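Local structure of rubisco operon transcriptional regulator (Synechocystis sp., 5Y2W) at residues A[19-22]-A[23-27]; A[98-101]-A[102-106]; A[195-199]-A[200-204]. The protein acts as a LysR-type transcriptional repressor, probably tuning carbon and nitrogen metabolism, whose regulatory domain binds 2-phosphoglycolate. All coordinates share one frame; numbering follows the deposited sequence.

The three contacts are local and follow one another in numerical order along a LysR effector-binding domain. Interaction 1 links strand 11-18 to helix 24-35 and holds two threonines of the 2-phosphoglycolate pocket. Interaction 3 opens helix 199-211, which follows strand 186-192; as strands 11-18 and 186-192 belong to the same five-stranded mixed sheet, interactions 1 and 3 share one lobe, their centres about 20 Å and their nearest atoms about 5 Å apart. Interaction 2, between strand 81-89 and helix 118-129, lies about 30 Å from interaction 1 and about 45 Å from interaction 3, centre to centre. Only interaction 1 touches the ligand; the other two are a 3-10 turn and a helix start.

Interaction 1 (A[19-22]-A[23-27]); sequences TTAK and YFIPR. With PGA (2-phosphoglycolic acid), chain B.
Lys22 places its CG between the backbone N and the carbonyl carbon (chi1 62°), while Tyr23 turns its ring to the side of its own N (chi1 -62°), and the two side chains run alongside each other. Lys22 CG then sits over a face of the phenol, 4.2 Å from the Tyr23 ring centroid, in a CH-pi contact. This loop leads from strand 11-18 into helix 24-35 in the periplasmic-binding-protein-like fold of LysR effector domains, and its first two residues bind 2-phosphoglycolate. Thr19 OG1 donates to phosphate oxygen O2P of the ligand at 2.6 Å; Asn143 ND2 also bonds to this hydroxyl. At the other end of the ligand, Thr20 OG1 donates to carboxylate oxygen O1, likewise at 2.6 Å. With a valine in place of Thr20, the carboxylate would probably lose this short bond and be less firmly oriented. Neighbouring threonines thus read both charged ends of one small anion. Pro26 and Lys22 also meet Ala145 and Glu144 of the second subunit, respectively. The backbone joins the pocket to the helix: water 1 donates to Thr20 O at 2.6 Å and accepts from Phe24 N at 2.9 Å, and Ile25 N reaches Ala21 O at 3.2 Å, with an N-H...O angle of 166°. Ala21 CB packs against Ile25 CG1 on the same turn. One residue after Ile25, Pro26 has no N-H to offer, and Lys22 O instead faces the proline ring, 3.1 Å from Pro26 CG.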
ATOM      1  N   THR A  19      -7.895  -1.505   0.802  1.00 36.03           N
ATOM      2  CA  THR A  19      -6.570  -1.512   0.223  1.00 34.17           C
ATOM      3  C   THR A  19      -6.603  -1.889  -1.236  1.00 34.50           C
ATOM      4  O   THR A  19      -5.867  -1.347  -2.041  1.00 38.29           O
ATOM      5  CB  THR A  19      -5.649  -2.511   0.940  1.00 32.75           C
ATOM      6  OG1 THR A  19      -6.306  -3.786   0.946  1.00 33.30           O
ATOM      7  CG2 THR A  19      -5.351  -2.067   2.357  1.00 33.00           C
ATOM      8  N   THR A  20      -7.465  -2.807  -1.590  1.00 32.02           N
ATOM      9  CA  THR A  20      -7.415  -3.402  -2.909  1.00 33.66           C
ATOM     10  C   THR A  20      -7.943  -2.468  -4.023  1.00 35.93           C
ATOM     11  O   THR A  20      -7.834  -2.754  -5.232  1.00 35.18           O
ATOM     12  CB  THR A  20      -8.223  -4.709  -2.889  1.00 35.02           C
ATOM     13  OG1 THR A  20      -9.557  -4.467  -2.355  1.00 35.73           O
ATOM     14  CG2 THR A  20      -7.543  -5.683  -1.989  1.00 37.11           C
ATOM     15  N   ALA A  21      -8.560  -1.375  -3.602  1.00 36.28           N
ATOM     16  CA  ALA A  21      -9.141  -0.371  -4.510  1.00 37.32           C
ATOM     17  C   ALA A  21      -8.221   0.796  -4.796  1.00 39.37           C
ATOM     18  O   ALA A  21      -8.642   1.731  -5.447  1.00 36.26           O
ATOM     19  CB  ALA A  21     -10.442   0.148  -3.913  1.00 37.02           C
ATOM     20  N   LYS A  22      -6.963   0.719  -4.348  1.00 34.23           N
ATOM     21  CA  LYS A  22      -6.016   1.804  -4.443  1.00 39.71           C
ATOM     22  C   LYS A  22      -5.514   2.026  -5.866  1.00 36.57           C
ATOM     23  O   LYS A  22      -4.911   3.026  -6.151  1.00 37.48           O
ATOM     24  CB  LYS A  22      -4.810   1.541  -3.523  1.00 40.75           C
ATOM     25  CG  LYS A  22      -4.058   0.286  -3.936  1.00 45.37           C
ATOM     26  CD  LYS A  22      -2.722   0.133  -3.308  1.00 49.57           C
ATOM     27  CE  LYS A  22      -2.912   0.149  -1.845  1.00 57.09           C
ATOM     28  NZ  LYS A  22      -1.598  -0.164  -1.312  1.00 65.17           N
ATOM     29  N   TYR A  23      -5.699   1.074  -6.762  1.00 38.06           N
ATOM     30  CA  TYR A  23      -5.266   1.321  -8.152  1.00 42.76           C
ATOM     31  C   TYR A  23      -6.427   1.845  -8.995  1.00 43.23           C
ATOM     32  O   TYR A  23      -6.291   2.830  -9.714  1.00 41.41           O
ATOM     33  CB  TYR A  23      -4.732   0.046  -8.796  1.00 49.85           C
ATOM     34  CG  TYR A  23      -3.511  -0.527  -8.126  1.00 52.03           C
ATOM     35  CD1 TYR A  23      -2.225  -0.042  -8.433  1.00 59.43           C
ATOM     36  CD2 TYR A  23      -3.623  -1.596  -7.242  1.00 55.45           C
ATOM     37  CE1 TYR A  23      -1.084  -0.590  -7.838  1.00 58.92           C
ATOM     38  CE2 TYR A  23      -2.500  -2.154  -6.645  1.00 61.39           C
ATOM     39  CZ  TYR A  23      -1.230  -1.646  -6.944  1.00 60.47           C
ATOM     40  OH  TYR A  23      -0.124  -2.207  -6.329  1.00 61.62           O
ATOM     41  N   PHE A  24      -7.568   1.167  -8.859  1.00 44.58           N
ATOM     42  CA  PHE A  24      -8.782   1.454  -9.614  1.00 40.46           C
ATOM     43  C   PHE A  24      -9.330   2.833  -9.378  1.00 41.85           C
ATOM     44  O   PHE A  24      -9.590   3.584 -10.301  1.00 41.01           O
ATOM     45  CB  PHE A  24      -9.852   0.496  -9.194  1.00 43.39           C
ATOM     46  CG  PHE A  24     -11.081   0.607 -10.017  1.00 45.27           C
ATOM     47  CD1 PHE A  24     -11.077   0.145 -11.305  1.00 46.15           C
ATOM     48  CD2 PHE A  24     -12.213   1.160  -9.502  1.00 47.24           C
ATOM     49  CE1 PHE A  24     -12.197   0.239 -12.084  1.00 54.91           C
ATOM     50  CE2 PHE A  24     -13.345   1.268 -10.271  1.00 56.58           C
ATOM     51  CZ  PHE A  24     -13.341   0.794 -11.567  1.00 55.24           C
ATOM     52  N   ILE A  25      -9.501   3.194  -8.127  1.00 39.92           N
ATOM     53  CA  ILE A  25     -10.174   4.405  -7.841  1.00 41.82           C
ATOM     54  C   ILE A  25      -9.378   5.593  -8.322  1.00 46.94           C
ATOM     55  O   ILE A  25      -9.931   6.451  -9.015  1.00 46.92           O
ATOM     56  CB  ILE A  25     -10.518   4.486  -6.350  1.00 47.03           C
ATOM     57  CG1 ILE A  25     -11.588   3.461  -6.032  1.00 46.28           C
ATOM     58  CG2 ILE A  25     -10.917   5.892  -5.949  1.00 43.44           C
ATOM     59  CD1 ILE A  25     -12.946   3.734  -6.676  1.00 52.37           C
ATOM     60  N   PRO A  26      -8.076   5.644  -8.007  1.00 49.42           N
ATOM     61  CA  PRO A  26      -7.290   6.733  -8.558  1.00 49.39           C
ATOM     62  C   PRO A  26      -7.378   6.855 -10.036  1.00 47.57           C
ATOM     63  O   PRO A  26      -7.370   7.952 -10.537  1.00 46.59           O
ATOM     64  CB  PRO A  26      -5.866   6.350  -8.182  1.00 55.13           C
ATOM     65  CG  PRO A  26      -6.096   5.759  -6.818  1.00 57.99           C
ATOM     66  CD  PRO A  26      -7.288   4.872  -7.043  1.00 53.99           C
ATOM     67  N   ARG A  27      -7.392   5.740 -10.748  1.00 49.95           N
ATOM     68  CA  ARG A  27      -7.426   5.831 -12.188  1.00 52.26           C
ATOM     69  C   ARG A  27      -8.771   6.451 -12.625  1.00 54.28           C
ATOM     70  O   ARG A  27      -8.793   7.269 -13.506  1.00 56.22           O
ATOM     71  CB  ARG A  27      -7.246   4.476 -12.798  1.00 55.27           C
ATOM     72  CG  ARG A  27      -7.202   4.502 -14.308  1.00 70.52           C
ATOM     73  CD  ARG A  27      -6.903   3.111 -14.833  1.00 81.46           C
ATOM     74  NE  ARG A  27      -7.954   2.188 -14.430  1.00 88.20           N
ATOM     75  CZ  ARG A  27      -7.953   0.887 -14.685  1.00 95.31           C
ATOM     76  NH1 ARG A  27      -6.955   0.336 -15.367  1.00101.52           N
ATOM     77  NH2 ARG A  27      -8.975   0.139 -14.274  1.00 91.10           N
TER
HETATM   78  P   PGA B 401      -8.766  -5.461   3.374  1.00 38.71           P
HETATM   79  O1P PGA B 401      -9.913  -5.376   2.238  1.00 37.19           O
HETATM   80  O2P PGA B 401      -7.783  -4.386   3.045  1.00 38.65           O
HETATM   81  O3P PGA B 401      -8.235  -6.900   3.261  1.00 35.24           O
HETATM   82  O4P PGA B 401      -9.461  -5.039   4.614  1.00 32.70           O
HETATM   83  C2  PGA B 401      -9.734  -5.416   0.839  1.00 38.72           C
HETATM   84  C1  PGA B 401     -10.765  -6.292   0.139  1.00 42.33           C
HETATM   85  O1  PGA B 401     -10.715  -6.417  -1.125  1.00 36.48           O
HETATM   86  O2  PGA B 401     -11.626  -6.852   0.849  1.00 40.77           O
HETATM   87  O   HOH W   1      -7.522  -1.267  -7.285  1.00 38.56           O

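Interaction 2 (A[98-101]-A[102-106]); sequences SNIP and ITALN
The chain runs extended through Ile100 and Pro101 (psi 123° and 151°) and then curls at Ile102 into a short 3-10 segment, residues 102-105. This turn lies in the connection between strand 81-89 and helix 118-129 of the LysR effector-binding domain and contributes no residue to the ligand pocket. Ala104 N bonds to Pro101 O at 3.0 Å, the i to i+3 link of such a turn. Leu105 N repeats the pattern on Ile102 O at 2.9 Å. With CG1 at chi1 -61°, the CG2 branch of Ile100 lies anti to its backbone N and comes 3.7 Å from Ala104 CB, an apolar touch between residues four apart. Across the bend, the Pro101 ring and the Thr103 side chain meet at a slant, with Pro101 CB 3.4 Å from Thr103 OG1. Thr103 O is gripped twice by Asn106: by its backbone N at 3.2 Å and by its ND2 at 2.9 Å. ND2 lies on a lone pair in the carbonyl plane, but the bond is bent and the oxygen tilted from the amide plane. Asn106 OD1 is bonded in turn to Asp133 N. The chemistry is therefore divided: the buried Ile102 and Leu105 pack on helix 118-129 and Ile100 on Leu94 and Ile178, while the bonds of ND2 and OD1 are likely to hold the rotation of the Asn106 amide.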
ATOM      1  N   SER A  98      -5.842 -27.794 -12.812  1.00 51.21           N
ATOM      2  CA  SER A  98      -7.253 -27.404 -12.779  1.00 48.31           C
ATOM      3  C   SER A  98      -7.968 -28.206 -11.731  1.00 52.47           C
ATOM      4  O   SER A  98      -7.509 -29.278 -11.394  1.00 49.79           O
ATOM      5  CB  SER A  98      -7.944 -27.710 -14.109  1.00 51.17           C
ATOM      6  OG  SER A  98      -7.184 -27.232 -15.184  1.00 55.48           O
ATOM      7  N   ASN A  99      -9.105 -27.685 -11.249  1.00 43.58           N
ATOM      8  CA  ASN A  99      -9.991 -28.394 -10.339  1.00 49.35           C
ATOM      9  C   ASN A  99      -9.320 -28.892  -9.100  1.00 51.92           C
ATOM     10  O   ASN A  99      -9.640 -29.966  -8.606  1.00 46.21           O
ATOM     11  CB  ASN A  99     -10.672 -29.538 -11.088  1.00 55.52           C
ATOM     12  CG  ASN A  99     -11.403 -29.032 -12.311  1.00 59.45           C
ATOM     13  OD1 ASN A  99     -10.984 -29.240 -13.450  1.00 59.67           O
ATOM     14  ND2 ASN A  99     -12.440 -28.255 -12.067  1.00 57.56           N
ATOM     15  N   ILE A 100      -8.445 -28.050  -8.561  1.00 50.62           N
ATOM     16  CA  ILE A 100      -7.672 -28.401  -7.425  1.00 46.92           C
ATOM     17  C   ILE A 100      -8.588 -28.361  -6.238  1.00 45.09           C
ATOM     18  O   ILE A 100      -9.152 -27.345  -5.969  1.00 48.12           O
ATOM     19  CB  ILE A 100      -6.501 -27.428  -7.206  1.00 44.31           C
ATOM     20  CG1 ILE A 100      -5.552 -27.435  -8.397  1.00 45.50           C
ATOM     21  CG2 ILE A 100      -5.769 -27.827  -5.951  1.00 46.80           C
ATOM     22  CD1 ILE A 100      -4.665 -26.203  -8.463  1.00 44.72           C
ATOM     23  N   PRO A 101      -8.706 -29.474  -5.505  1.00 47.04           N
ATOM     24  CA  PRO A 101      -9.542 -29.501  -4.328  1.00 44.51           C
ATOM     25  C   PRO A 101      -8.994 -28.640  -3.243  1.00 51.66           C
ATOM     26  O   PRO A 101      -7.780 -28.449  -3.124  1.00 49.88           O
ATOM     27  CB  PRO A 101      -9.506 -30.950  -3.865  1.00 45.67           C
ATOM     28  CG  PRO A 101      -8.412 -31.609  -4.633  1.00 46.20           C
ATOM     29  CD  PRO A 101      -8.044 -30.765  -5.782  1.00 45.87           C
ATOM     30  N   ILE A 102      -9.895 -28.139  -2.431  1.00 46.47           N
ATOM     31  CA  ILE A 102      -9.517 -27.185  -1.445  1.00 48.84           C
ATOM     32  C   ILE A 102      -8.651 -27.862  -0.376  1.00 50.56           C
ATOM     33  O   ILE A 102      -7.774 -27.210   0.193  1.00 40.45           O
ATOM     34  CB  ILE A 102     -10.736 -26.457  -0.837  1.00 44.73           C
ATOM     35  CG1 ILE A 102     -10.253 -25.304   0.057  1.00 44.42           C
ATOM     36  CG2 ILE A 102     -11.600 -27.431  -0.044  1.00 46.40           C
ATOM     37  CD1 ILE A 102     -11.293 -24.251   0.359  1.00 45.65           C
ATOM     38  N   THR A 103      -8.891 -29.154  -0.153  1.00 48.84           N
ATOM     39  CA  THR A 103      -8.042 -30.014   0.690  1.00 48.80           C
ATOM     40  C   THR A 103      -6.542 -29.970   0.369  1.00 43.72           C
ATOM     41  O   THR A 103      -5.711 -30.098   1.291  1.00 42.62           O
ATOM     42  CB  THR A 103      -8.481 -31.509   0.609  1.00 50.64           C
ATOM     43  OG1 THR A 103      -8.579 -31.940  -0.771  1.00 49.44           O
ATOM     44  CG2 THR A 103      -9.823 -31.715   1.302  1.00 50.19           C
ATOM     45  N   ALA A 104      -6.185 -29.702  -0.888  1.00 38.47           N
ATOM     46  CA  ALA A 104      -4.767 -29.490  -1.233  1.00 43.59           C
ATOM     47  C   ALA A 104      -4.082 -28.299  -0.512  1.00 47.19           C
ATOM     48  O   ALA A 104      -2.833 -28.150  -0.539  1.00 43.27           O
ATOM     49  CB  ALA A 104      -4.601 -29.375  -2.752  1.00 42.67           C
ATOM     50  N   LEU A 105      -4.863 -27.419   0.112  1.00 43.43           N
ATOM     51  CA  LEU A 105      -4.265 -26.276   0.822  1.00 41.26           C
ATOM     52  C   LEU A 105      -3.740 -26.597   2.217  1.00 40.76           C
ATOM     53  O   LEU A 105      -2.989 -25.820   2.793  1.00 43.54           O
ATOM     54  CB  LEU A 105      -5.264 -25.099   0.917  1.00 44.68           C
ATOM     55  CG  LEU A 105      -5.627 -24.475  -0.432  1.00 41.94           C
ATOM     56  CD1 LEU A 105      -6.438 -23.212  -0.213  1.00 45.45           C
ATOM     57  CD2 LEU A 105      -4.406 -24.206  -1.267  1.00 42.41           C
ATOM     58  N   ASN A 106      -4.150 -27.728   2.757  1.00 44.04           N
ATOM     59  CA  ASN A 106      -3.790 -28.121   4.091  1.00 43.78           C
ATOM     60  C   ASN A 106      -2.287 -28.159   4.308  1.00 46.55           C
ATOM     61  O   ASN A 106      -1.582 -28.813   3.568  1.00 40.67           O
ATOM     62  CB  ASN A 106      -4.340 -29.514   4.335  1.00 44.47           C
ATOM     63  CG  ASN A 106      -5.764 -29.467   4.780  1.00 46.71           C
ATOM     64  OD1 ASN A 106      -6.071 -28.814   5.762  1.00 48.02           O
ATOM     65  ND2 ASN A 106      -6.636 -30.133   4.061  1.00 48.90           N
TER

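Interaction 3 (A[195-199]-A[200-204]); sequences KQLSV and ITQTF
Ser198 O accepts from Gln202 N at 2.7 Å, with an N-H...O angle of 157°, and this is the first full i to i+4 bond at the start of helix 199-211. Ser198 is the N-cap. Its OG stands between the backbone N and the carbonyl carbon (chi1 64°), which turns it back toward the first turn to accept from Thr201 N at 3.1 Å. The exact place of that oxygen is less sure, because the model sets it implausibly near the Thr201 side chain. Water 2 adds a bridge round the cap, accepting from Ser198 N at 2.9 Å and lying 3.0 Å from Thr201 OG1. Next along, Val199 O takes Thr203 N at 2.9 Å. Thr203 OG1 also turns to this carbonyl, though the modelled separation is too short to be trusted. Leu197, just before the cap, lays its branches across the first turn at about a right angle to two side chains: its CD2 meets Thr201 CG2 at 3.8 Å, and its CD1 lies 3.5 Å from Gln202 OE1. The Gln202 chain bends at chi2 (69°), with OE1 thus beside Leu197 while NE2 bonds to Asp206 OD1 one turn further along. Ile200, Thr201 and Phe204 face inward from this helix end onto the five-stranded mixed sheet, all three touching Leu13 of strand 11-18; Thr201 and Phe204 also meet Leu62 of strand 62-65, and the Phe204 ring packs edge-to-face with Phe32 of helix 24-35.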
ATOM      1  N   LYS A 195     -27.432  10.059   6.141  1.00 77.97           N
ATOM      2  CA  LYS A 195     -26.533  11.165   5.807  1.00 75.20           C
ATOM      3  C   LYS A 195     -26.940  11.901   4.510  1.00 72.48           C
ATOM      4  O   LYS A 195     -26.978  11.331   3.408  1.00 57.42           O
ATOM      5  CB  LYS A 195     -25.101  10.623   5.657  1.00 86.29           C
ATOM      6  CG  LYS A 195     -24.016  11.632   5.288  1.00 87.31           C
ATOM      7  CD  LYS A 195     -22.795  10.910   4.697  1.00 95.52           C
ATOM      8  CE  LYS A 195     -21.617  11.845   4.408  1.00 88.95           C
ATOM      9  NZ  LYS A 195     -21.179  12.629   5.612  1.00 79.18           N
ATOM     10  N   GLN A 196     -27.238  13.186   4.669  1.00 75.62           N
ATOM     11  CA  GLN A 196     -27.444  14.095   3.553  1.00 67.87           C
ATOM     12  C   GLN A 196     -26.135  14.294   2.790  1.00 71.30           C
ATOM     13  O   GLN A 196     -25.178  14.877   3.315  1.00 69.43           O
ATOM     14  CB  GLN A 196     -27.933  15.435   4.115  1.00 66.64           C
ATOM     15  CG  GLN A 196     -29.286  15.314   4.790  1.00 71.22           C
ATOM     16  CD  GLN A 196     -30.289  14.676   3.841  1.00 72.00           C
ATOM     17  OE1 GLN A 196     -30.878  13.645   4.157  1.00 72.37           O
ATOM     18  NE2 GLN A 196     -30.412  15.234   2.632  1.00 64.65           N
ATOM     19  N   LEU A 197     -26.081  13.811   1.558  1.00 63.04           N
ATOM     20  CA  LEU A 197     -24.836  13.891   0.785  1.00 65.80           C
ATOM     21  C   LEU A 197     -24.644  15.229   0.102  1.00 61.98           C
ATOM     22  O   LEU A 197     -25.525  15.673  -0.632  1.00 67.64           O
ATOM     23  CB  LEU A 197     -24.791  12.817  -0.315  1.00 60.72           C
ATOM     24  CG  LEU A 197     -24.756  11.343   0.081  1.00 59.18           C
ATOM     25  CD1 LEU A 197     -24.663  10.516  -1.194  1.00 55.57           C
ATOM     26  CD2 LEU A 197     -23.587  11.079   1.009  1.00 67.15           C
ATOM     27  N   SER A 198     -23.450  15.807   0.260  1.00 64.35           N
ATOM     28  CA  SER A 198     -23.009  16.960  -0.542  1.00 60.68           C
ATOM     29  C   SER A 198     -23.223  16.719  -2.029  1.00 60.06           C
ATOM     30  O   SER A 198     -23.279  15.580  -2.496  1.00 61.39           O
ATOM     31  CB  SER A 198     -21.532  17.310  -0.296  1.00 66.63           C
ATOM     32  OG  SER A 198     -20.666  16.250  -0.716  1.00 69.29           O
ATOM     33  N   VAL A 199     -23.362  17.816  -2.761  1.00 60.30           N
ATOM     34  CA  VAL A 199     -23.563  17.784  -4.216  1.00 56.69           C
ATOM     35  C   VAL A 199     -22.322  17.253  -4.920  1.00 56.55           C
ATOM     36  O   VAL A 199     -22.428  16.604  -5.951  1.00 57.07           O
ATOM     37  CB  VAL A 199     -23.948  19.211  -4.745  1.00 63.30           C
ATOM     38  CG1 VAL A 199     -22.963  20.285  -4.260  1.00 68.39           C
ATOM     39  CG2 VAL A 199     -24.099  19.228  -6.272  1.00 59.88           C
ATOM     40  N   ILE A 200     -21.142  17.539  -4.357  1.00 58.34           N
ATOM     41  CA  ILE A 200     -19.866  17.028  -4.905  1.00 62.21           C
ATOM     42  C   ILE A 200     -19.854  15.495  -4.774  1.00 54.73           C
ATOM     43  O   ILE A 200     -19.711  14.768  -5.763  1.00 52.47           O
ATOM     44  CB  ILE A 200     -18.638  17.572  -4.145  1.00 62.37           C
ATOM     45  CG1 ILE A 200     -18.660  19.096  -4.028  1.00 72.47           C
ATOM     46  CG2 ILE A 200     -17.369  17.114  -4.843  1.00 71.68           C
ATOM     47  CD1 ILE A 200     -18.276  19.592  -2.637  1.00 75.46           C
ATOM     48  N   THR A 201     -20.044  15.044  -3.529  1.00 54.17           N
ATOM     49  CA  THR A 201     -20.233  13.644  -3.175  1.00 55.38           C
ATOM     50  C   THR A 201     -21.297  12.955  -4.030  1.00 56.89           C
ATOM     51  O   THR A 201     -21.070  11.858  -4.587  1.00 59.60           O
ATOM     52  CB  THR A 201     -20.669  13.529  -1.711  1.00 55.58           C
ATOM     53  OG1 THR A 201     -19.720  14.198  -0.882  1.00 52.05           O
ATOM     54  CG2 THR A 201     -20.777  12.055  -1.292  1.00 58.18           C
ATOM     55  N   GLN A 202     -22.465  13.581  -4.146  1.00 56.77           N
ATOM     56  CA  GLN A 202     -23.530  12.983  -4.951  1.00 54.07           C
ATOM     57  C   GLN A 202     -23.064  12.898  -6.397  1.00 50.65           C
ATOM     58  O   GLN A 202     -23.386  11.940  -7.119  1.00 51.49           O
ATOM     59  CB  GLN A 202     -24.844  13.785  -4.851  1.00 54.70           C
ATOM     60  CG  GLN A 202     -25.994  13.167  -5.643  1.00 56.02           C
ATOM     61  CD  GLN A 202     -26.455  11.860  -5.023  1.00 57.52           C
ATOM     62  OE1 GLN A 202     -26.658  11.783  -3.820  1.00 61.09           O
ATOM     63  NE2 GLN A 202     -26.598  10.831  -5.836  1.00 59.46           N
ATOM     64  N   THR A 203     -22.314  13.892  -6.846  1.00 49.94           N
ATOM     65  CA  THR A 203     -21.900  13.902  -8.283  1.00 56.97           C
ATOM     66  C   THR A 203     -20.919  12.738  -8.540  1.00 57.08           C
ATOM     67  O   THR A 203     -20.963  12.085  -9.575  1.00 57.82           O
ATOM     68  CB  THR A 203     -21.208  15.229  -8.689  1.00 56.02           C
ATOM     69  OG1 THR A 203     -21.956  16.352  -8.191  1.00 59.34           O
ATOM     70  CG2 THR A 203     -21.037  15.331 -10.182  1.00 52.00           C
ATOM     71  N   PHE A 204     -20.030  12.487  -7.579  1.00 64.39           N
ATOM     72  CA  PHE A 204     -19.003  11.456  -7.757  1.00 57.86           C
ATOM     73  C   PHE A 204     -19.657  10.083  -7.807  1.00 50.61           C
ATOM     74  O   PHE A 204     -19.326   9.257  -8.667  1.00 44.81           O
ATOM     75  CB  PHE A 204     -17.921  11.479  -6.645  1.00 60.04           C
ATOM     76  CG  PHE A 204     -16.918  10.362  -6.807  1.00 60.93           C
ATOM     77  CD1 PHE A 204     -16.022  10.374  -7.872  1.00 58.39           C
ATOM     78  CD2 PHE A 204     -16.952   9.244  -5.986  1.00 64.15           C
ATOM     79  CE1 PHE A 204     -15.143   9.326  -8.074  1.00 60.91           C
ATOM     80  CE2 PHE A 204     -16.065   8.186  -6.191  1.00 62.33           C
ATOM     81  CZ  PHE A 204     -15.163   8.237  -7.237  1.00 58.20           C
TER
HETATM   82  O   HOH W   2     -21.419  14.283   1.563  1.00 61.14           O